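PDB 3FDJ: DegV family protein from Eubacterium eligens, which is of unknown function but, as in other DegV family members, probably binds a fatty acid. Local coordinates for residues Ala3-Lys15 with Ala71-Ile83. Numbering follows the deposited sequence. Where two conformers were deposited one is given.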
ATOM      1  N   ALA A   3       7.003 -10.612  23.014  1.00 20.88           N
ATOM      2  CA  ALA A   3       7.103 -10.951  21.551  1.00 20.54           C
ATOM      3  C   ALA A   3       6.006 -10.234  20.753  1.00 19.37           C
ATOM      4  O   ALA A   3       4.842 -10.676  20.745  1.00 20.19           O
ATOM      5  CB  ALA A   3       6.980 -12.450  21.387  1.00 20.72           C
HETATM    6  N   MSE A   4       6.341  -9.136  20.078  1.00 17.21           N
HETATM    7  CA  MSE A   4       5.279  -8.277  19.527  1.00 15.32           C
HETATM    8  C   MSE A   4       4.748  -8.806  18.203  1.00 13.94           C
HETATM    9  O   MSE A   4       5.399  -9.593  17.527  1.00 16.29           O
HETATM   10  CB  MSE A   4       5.765  -6.853  19.366  1.00 14.80           C
HETATM   11  CG  MSE A   4       6.385  -6.324  20.627  1.00 15.36           C
HETATM   12 SE   MSE A   4       6.603  -4.389  20.550  0.80 17.16          SE
HETATM   13  CE  MSE A   4       8.047  -4.281  21.809  1.00 18.19           C
ATOM     14  N   ARG A   5       3.541  -8.406  17.860  1.00 10.95           N
ATOM     15  CA  ARG A   5       2.879  -8.872  16.666  1.00  9.46           C
ATOM     16  C   ARG A   5       2.581  -7.688  15.760  1.00  8.99           C
ATOM     17  O   ARG A   5       2.039  -6.668  16.215  1.00  8.71           O
ATOM     18  CB  ARG A   5       1.565  -9.540  17.026  1.00  9.96           C
ATOM     19  CG  ARG A   5       0.702  -9.937  15.844  1.00 11.05           C
ATOM     20  CD  ARG A   5      -0.533 -10.706  16.306  1.00 15.67           C
ATOM     21  NE  ARG A   5      -0.106 -12.032  16.619  1.00 19.59           N
ATOM     22  CZ  ARG A   5      -0.277 -13.110  15.855  1.00 22.00           C
ATOM     23  NH1 ARG A   5      -0.984 -13.088  14.727  1.00 23.73           N
ATOM     24  NH2 ARG A   5       0.235 -14.239  16.269  1.00 23.76           N
ATOM     25  N   LEU A   6       2.901  -7.845  14.484  1.00  7.62           N
ATOM     26  CA  LEU A   6       2.545  -6.888  13.450  1.00  8.37           C
ATOM     27  C   LEU A   6       1.362  -7.412  12.602  1.00  8.22           C
ATOM     28  O   LEU A   6       1.336  -8.572  12.202  1.00  8.65           O
ATOM     29  CB  LEU A   6       3.775  -6.576  12.574  1.00  8.16           C
ATOM     30  CG  LEU A   6       5.010  -6.043  13.304  1.00 10.24           C
ATOM     31  CD1 LEU A   6       6.151  -5.701  12.285  1.00 11.25           C
ATOM     32  CD2 LEU A   6       4.691  -4.861  14.208  1.00  8.85           C
ATOM     33  N   VAL A   7       0.383  -6.550  12.351  1.00  8.66           N
ATOM     34  CA  VAL A   7      -0.793  -6.898  11.557  1.00  8.59           C
ATOM     35  C   VAL A   7      -0.994  -5.801  10.520  1.00  9.28           C
ATOM     36  O   VAL A   7      -0.751  -4.610  10.812  1.00  9.23           O
ATOM     37  CB  VAL A   7      -2.051  -7.033  12.457  1.00  9.39           C
ATOM     38  CG1 VAL A   7      -3.292  -7.419  11.651  1.00  9.55           C
ATOM     39  CG2 VAL A   7      -1.833  -8.101  13.570  1.00  7.98           C
ATOM     40  N   ALA A   8      -1.410  -6.176   9.312  1.00  7.99           N
ATOM     41  CA  ALA A   8      -1.733  -5.169   8.303  1.00  8.71           C
ATOM     42  C   ALA A   8      -2.841  -5.655   7.422  1.00  9.60           C
ATOM     43  O   ALA A   8      -3.002  -6.849   7.227  1.00  9.83           O
ATOM     44  CB  ALA A   8      -0.498  -4.839   7.456  1.00  7.72           C
ATOM     45  N   ASP A   9      -3.623  -4.734   6.863  1.00 10.02           N
ATOM     46  CA  ASP A   9      -4.497  -5.158   5.801  1.00 11.34           C
ATOM     47  C   ASP A   9      -3.716  -5.519   4.526  1.00 10.80           C
ATOM     48  O   ASP A   9      -2.557  -5.123   4.328  1.00 10.06           O
ATOM     49  CB  ASP A   9      -5.604  -4.166   5.543  1.00 12.10           C
ATOM     50  CG  ASP A   9      -5.108  -2.907   4.951  1.00 15.69           C
ATOM     51  OD1 ASP A   9      -4.600  -2.965   3.789  1.00 21.77           O
ATOM     52  OD2 ASP A   9      -5.265  -1.851   5.618  1.00 20.58           O
ATOM     53  N   SER A  10      -4.388  -6.272   3.663  1.00  9.56           N
ATOM     54  CA  SER A  10      -3.765  -6.858   2.475  1.00  9.95           C
ATOM     55  C   SER A  10      -3.343  -5.826   1.414  1.00 10.63           C
ATOM     56  O   SER A  10      -2.653  -6.180   0.466  1.00 11.05           O
ATOM     57  CB  SER A  10      -4.710  -7.902   1.861  1.00  9.50           C
ATOM     58  OG  SER A  10      -5.859  -7.289   1.285  1.00 10.01           O
ATOM     59  N   ALA A  11      -3.720  -4.559   1.590  1.00 11.14           N
ATOM     60  CA  ALA A  11      -3.178  -3.482   0.743  1.00 11.37           C
ATOM     61  C   ALA A  11      -1.663  -3.322   0.908  1.00 11.45           C
ATOM     62  O   ALA A  11      -1.048  -2.624   0.103  1.00 12.11           O
ATOM     63  CB  ALA A  11      -3.872  -2.172   0.999  1.00 10.86           C
ATOM     64  N   CYS A  12      -1.069  -3.953   1.923  1.00 10.93           N
ATOM     65  CA  CYS A  12       0.389  -3.929   2.091  1.00 11.62           C
ATOM     66  C   CYS A  12       1.130  -4.833   1.096  1.00 12.22           C
ATOM     67  O   CYS A  12       2.353  -4.773   0.999  1.00 12.26           O
ATOM     68  CB  CYS A  12       0.773  -4.293   3.520  1.00 11.70           C
ATOM     69  SG  CYS A  12       0.575  -6.010   3.907  1.00 14.05           S
ATOM     70  N   ASP A  13       0.379  -5.670   0.374  1.00 12.97           N
ATOM     71  CA  ASP A  13       0.891  -6.554  -0.705  1.00 13.75           C
ATOM     72  C   ASP A  13       1.721  -7.762  -0.226  1.00 14.25           C
ATOM     73  O   ASP A  13       2.118  -8.587  -1.059  1.00 15.79           O
ATOM     74  CB  ASP A  13       1.727  -5.788  -1.766  1.00 13.46           C
ATOM     75  CG  ASP A  13       0.999  -4.571  -2.370  1.00 14.64           C
ATOM     76  OD1 ASP A  13      -0.139  -4.742  -2.869  1.00 16.79           O
ATOM     77  OD2 ASP A  13       1.603  -3.454  -2.390  1.00 15.96           O
ATOM     78  N   ILE A  14       1.978  -7.886   1.076  1.00 14.81           N
ATOM     79  CA  ILE A  14       2.859  -8.946   1.588  1.00 15.03           C
ATOM     80  C   ILE A  14       2.107  -9.841   2.552  1.00 15.45           C
ATOM     81  O   ILE A  14       1.069  -9.446   3.108  1.00 13.68           O
ATOM     82  CB  ILE A  14       4.158  -8.399   2.227  1.00 14.74           C
ATOM     83  CG1 ILE A  14       3.876  -7.482   3.418  1.00 16.36           C
ATOM     84  CG2 ILE A  14       4.946  -7.631   1.172  1.00 16.76           C
ATOM     85  CD1 ILE A  14       5.081  -7.210   4.314  1.00 16.61           C
ATOM     86  N   LYS A  15       2.634 -11.051   2.696  1.00 15.55           N
ATOM     87  CA  LYS A  15       2.048 -12.079   3.557  1.00 17.12           C
ATOM     88  C   LYS A  15       2.972 -12.511   4.694  1.00 16.49           C
ATOM     89  O   LYS A  15       2.513 -13.174   5.624  1.00 15.67           O
ATOM     90  CB  LYS A  15       1.662 -13.303   2.724  1.00 18.33           C
ATOM     91  CG  LYS A  15       0.242 -13.285   2.171  1.00 22.58           C
ATOM     92  CD  LYS A  15       0.129 -12.573   0.842  1.00 28.57           C
ATOM     93  CE  LYS A  15      -1.300 -12.683   0.282  1.00 29.71           C
ATOM     94  NZ  LYS A  15      -1.568 -11.628  -0.742  1.00 31.00           N
ATOM     95  N   ALA A  71      -6.751 -12.261  13.398  1.00 13.73           N
ATOM     96  CA  ALA A  71      -5.368 -11.872  13.115  1.00 13.08           C
ATOM     97  C   ALA A  71      -4.612 -11.396  14.338  1.00 13.17           C
ATOM     98  O   ALA A  71      -3.389 -11.507  14.395  1.00 13.14           O
ATOM     99  CB  ALA A  71      -5.323 -10.796  12.039  1.00 13.43           C
ATOM    100  N   PHE A  72      -5.325 -10.811  15.300  1.00 12.37           N
ATOM    101  CA  PHE A  72      -4.686 -10.334  16.523  1.00 12.29           C
ATOM    102  C   PHE A  72      -4.240 -11.521  17.362  1.00 13.33           C
ATOM    103  O   PHE A  72      -3.300 -11.419  18.132  1.00 12.29           O
ATOM    104  CB  PHE A  72      -5.636  -9.465  17.365  1.00 11.74           C
ATOM    105  CG  PHE A  72      -6.090  -8.168  16.712  1.00 11.54           C
ATOM    106  CD1 PHE A  72      -5.449  -7.613  15.617  1.00  8.95           C
ATOM    107  CD2 PHE A  72      -7.158  -7.472  17.261  1.00 11.89           C
ATOM    108  CE1 PHE A  72      -5.887  -6.423  15.046  1.00 11.32           C
ATOM    109  CE2 PHE A  72      -7.583  -6.272  16.710  1.00 12.72           C
ATOM    110  CZ  PHE A  72      -6.948  -5.753  15.583  1.00  9.67           C
ATOM    111  N   GLY A  73      -4.959 -12.635  17.240  1.00 14.37           N
ATOM    112  CA  GLY A  73      -4.649 -13.833  17.982  1.00 15.69           C
ATOM    113  C   GLY A  73      -4.866 -13.601  19.459  1.00 16.00           C
ATOM    114  O   GLY A  73      -5.971 -13.223  19.896  1.00 15.88           O
ATOM    115  N   ASP A  74      -3.824 -13.818  20.244  1.00 16.26           N
ATOM    116  CA  ASP A  74      -3.919 -13.542  21.673  1.00 16.97           C
ATOM    117  C   ASP A  74      -2.670 -12.825  22.199  1.00 16.41           C
ATOM    118  O   ASP A  74      -2.310 -12.911  23.375  1.00 16.58           O
ATOM    119  CB  ASP A  74      -4.255 -14.818  22.451  1.00 18.63           C
ATOM    120  CG  ASP A  74      -3.071 -15.690  22.685  1.00 22.42           C
ATOM    121  OD1 ASP A  74      -2.220 -15.790  21.771  1.00 28.58           O
ATOM    122  OD2 ASP A  74      -2.987 -16.263  23.805  1.00 28.78           O
ATOM    123  N   ASP A  75      -2.030 -12.060  21.329  1.00 14.88           N
ATOM    124  CA  ASP A  75      -0.824 -11.361  21.746  1.00 14.64           C
ATOM    125  C   ASP A  75      -1.154 -10.084  22.503  1.00 13.72           C
ATOM    126  O   ASP A  75      -2.210  -9.475  22.331  1.00 11.90           O
ATOM    127  CB  ASP A  75       0.078 -11.118  20.533  1.00 15.32           C
ATOM    128  CG  ASP A  75       0.792 -12.393  20.106  1.00 18.08           C
ATOM    129  OD1 ASP A  75       1.139 -13.213  20.995  1.00 25.46           O
ATOM    130  OD2 ASP A  75       0.980 -12.629  18.902  1.00 20.68           O
ATOM    131  N   ASP A  76      -0.238  -9.687  23.369  1.00 12.56           N
ATOM    132  CA  ASP A  76      -0.459  -8.544  24.199  1.00 12.83           C
ATOM    133  C   ASP A  76       0.155  -7.232  23.726  1.00 11.76           C
ATOM    134  O   ASP A  76      -0.092  -6.204  24.345  1.00 11.72           O
ATOM    135  CB  ASP A  76      -0.004  -8.844  25.611  1.00 13.62           C
ATOM    136  CG  ASP A  76      -0.979  -9.750  26.336  1.00 16.32           C
ATOM    137  OD1 ASP A  76      -2.219  -9.605  26.127  1.00 17.38           O
ATOM    138  OD2 ASP A  76      -0.506 -10.599  27.097  1.00 19.11           O
ATOM    139  N   GLU A  77       0.973  -7.269  22.689  1.00 10.91           N
ATOM    140  CA  GLU A  77       1.517  -6.051  22.088  1.00 11.09           C
ATOM    141  C   GLU A  77       1.378  -6.160  20.571  1.00 10.01           C
ATOM    142  O   GLU A  77       2.006  -7.007  19.937  1.00  9.62           O
ATOM    143  CB  GLU A  77       3.010  -5.859  22.445  1.00 12.04           C
ATOM    144  CG  GLU A  77       3.244  -5.600  23.894  1.00 14.18           C
ATOM    145  CD  GLU A  77       4.715  -5.492  24.301  1.00 17.34           C
ATOM    146  OE1 GLU A  77       5.544  -6.359  23.943  1.00 18.01           O
ATOM    147  OE2 GLU A  77       5.009  -4.547  25.055  1.00 20.80           O
ATOM    148  N   ILE A  78       0.535  -5.313  19.997  1.00  8.69           N
ATOM    149  CA  ILE A  78       0.186  -5.390  18.592  1.00  8.09           C
ATOM    150  C   ILE A  78       0.244  -4.021  17.942  1.00  8.53           C
ATOM    151  O   ILE A  78      -0.272  -3.032  18.494  1.00  7.59           O
ATOM    152  CB  ILE A  78      -1.241  -5.965  18.392  1.00  8.07           C
ATOM    153  CG1 ILE A  78      -1.412  -7.318  19.108  1.00  8.73           C
ATOM    154  CG2 ILE A  78      -1.614  -6.081  16.870  1.00  8.99           C
ATOM    155  CD1 ILE A  78      -2.830  -7.899  19.004  1.00  9.25           C
ATOM    156  N   PHE A  79       0.876  -3.973  16.768  1.00  8.30           N
ATOM    157  CA  PHE A  79       0.800  -2.822  15.890  1.00  8.27           C
ATOM    158  C   PHE A  79       0.015  -3.257  14.667  1.00  8.41           C
ATOM    159  O   PHE A  79       0.276  -4.320  14.085  1.00  8.13           O
ATOM    160  CB  PHE A  79       2.191  -2.289  15.489  1.00  8.25           C
ATOM    161  CG  PHE A  79       2.911  -1.600  16.598  1.00  9.92           C
ATOM    162  CD1 PHE A  79       2.578  -0.296  16.967  1.00  8.92           C
ATOM    163  CD2 PHE A  79       3.910  -2.246  17.298  1.00 10.95           C
ATOM    164  CE1 PHE A  79       3.249   0.328  18.004  1.00  9.04           C
ATOM    165  CE2 PHE A  79       4.571  -1.624  18.370  1.00 11.88           C
ATOM    166  CZ  PHE A  79       4.228  -0.347  18.724  1.00 10.87           C
ATOM    167  N   VAL A  80      -0.955  -2.430  14.285  1.00  8.91           N
ATOM    168  CA  VAL A  80      -1.797  -2.684  13.121  1.00  9.07           C
ATOM    169  C   VAL A  80      -1.592  -1.568  12.129  1.00 10.17           C
ATOM    170  O   VAL A  80      -1.785  -0.397  12.486  1.00 12.73           O
ATOM    171  CB  VAL A  80      -3.286  -2.738  13.510  1.00  8.48           C
ATOM    172  CG1 VAL A  80      -4.123  -3.194  12.305  1.00 10.85           C
ATOM    173  CG2 VAL A  80      -3.523  -3.679  14.716  1.00  9.88           C
ATOM    174  N   VAL A  81      -1.209  -1.888  10.889  1.00  8.64           N
ATOM    175  CA  VAL A  81      -1.040  -0.851   9.858  1.00  8.78           C
ATOM    176  C   VAL A  81      -2.186  -0.952   8.861  1.00  8.98           C
ATOM    177  O   VAL A  81      -2.499  -2.041   8.379  1.00  9.01           O
ATOM    178  CB  VAL A  81       0.321  -0.979   9.158  1.00  9.07           C
ATOM    179  CG1 VAL A  81       0.512   0.142   8.096  1.00  9.30           C
ATOM    180  CG2 VAL A  81       1.461  -0.939  10.203  1.00  8.33           C
ATOM    181  N   THR A  82      -2.851   0.166   8.597  1.00  9.10           N
ATOM    182  CA  THR A  82      -3.975   0.163   7.676  1.00  9.39           C
ATOM    183  C   THR A  82      -3.750   1.099   6.494  1.00  9.59           C
ATOM    184  O   THR A  82      -2.982   2.040   6.559  1.00  9.96           O
ATOM    185  CB  THR A  82      -5.337   0.553   8.332  1.00  9.82           C
ATOM    186  OG1 THR A  82      -5.396   1.961   8.580  1.00 10.64           O
ATOM    187  CG2 THR A  82      -5.601  -0.227   9.667  1.00 10.88           C
ATOM    188  N   ILE A  83      -4.434   0.795   5.403  0.50  9.48           N
ATOM    189  CA  ILE A  83      -4.560   1.690   4.261  0.50  9.44           C
ATOM    190  C   ILE A  83      -5.233   2.990   4.738  0.50  9.15           C
ATOM    191  O   ILE A  83      -5.991   3.004   5.720  0.50  8.04           O
ATOM    192  CB  ILE A  83      -5.345   0.974   3.134  0.50  9.63           C
ATOM    193  CG1 ILE A  83      -5.564   1.867   1.885  0.50  9.22           C
ATOM    194  CG2 ILE A  83      -6.649   0.472   3.670  0.50 10.87           C
ATOM    195  CD1 ILE A  83      -5.939   1.047   0.650  0.50 10.50           C
TER
HETATM  196  O   HOH W   1       2.725  -9.593  22.004  1.00 23.05           O
HETATM  197  O   HOH W   2       4.176 -12.432  18.968  1.00 37.26           O
HETATM  198  O   HOH W   3       4.865  -8.819  23.366  1.00 38.48           O
HETATM  199  O   HOH W   4       2.445 -14.665  18.519  1.00 27.27           O
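Arg5 pairs with Asp75 and Val7 packs on Ala71; Arg5 and Val7 bury the most surface here, on the sheet face covered by helix 65-72. Their strand, 5-9, runs parallel to strand 77-82; the axes come within 4.5 Å, with 18° between directions. Arg5 N and Val7 N donate to Glu77 O and Phe79 O, Phe79 N and Val81 N to Arg5 O and Val7 O; the last bond, Asp9 N to Val81 O, lengthens to 3.3 Å.

With CG anti to its own N (chi1 174°) and a bend at chi3, Arg5 carries its guanidinium over the helix end. NE donates to Asp75 OD2 at 2.6 Å in a salt bridge with an N-H...O angle of 170°; OD2 lies in the guanidinium plane, and NE comes to its anti side. NH2 adds a weak bond to the same oxygen, and NH1 donates a bent hydrogen bond to Ala71 O at 2.9 Å, that oxygen tilted from the guanidinium plane. With an alanine here, Asp75 would probably lose its counter-charge and Ala71 O this donor.

Val7 packs against the helix end: CG1 lies 4.0 Å from Ala71 CB, while CG2 touches Ile78 CG2 and the edge of the Phe72 ring. On the reverse face Leu6 CD2 meets Phe79 CB, and the selenium of Met4, a selenomethionine, sits at the edge of the Phe79 ring, a Met-aromatic contact.

At the C-terminal strand ends Asp9 links the two segments: OD2 accepts Ile83 N at 2.8 Å through its syn lone pair, OD1 Ala11 N through its anti one, an Asx turn. The chemistry thus divides along the strands: a partly exposed ion pair at one end, apolar side chains in the middle, and at the other a buried carboxylate whose backbone N-H partners fix the turn.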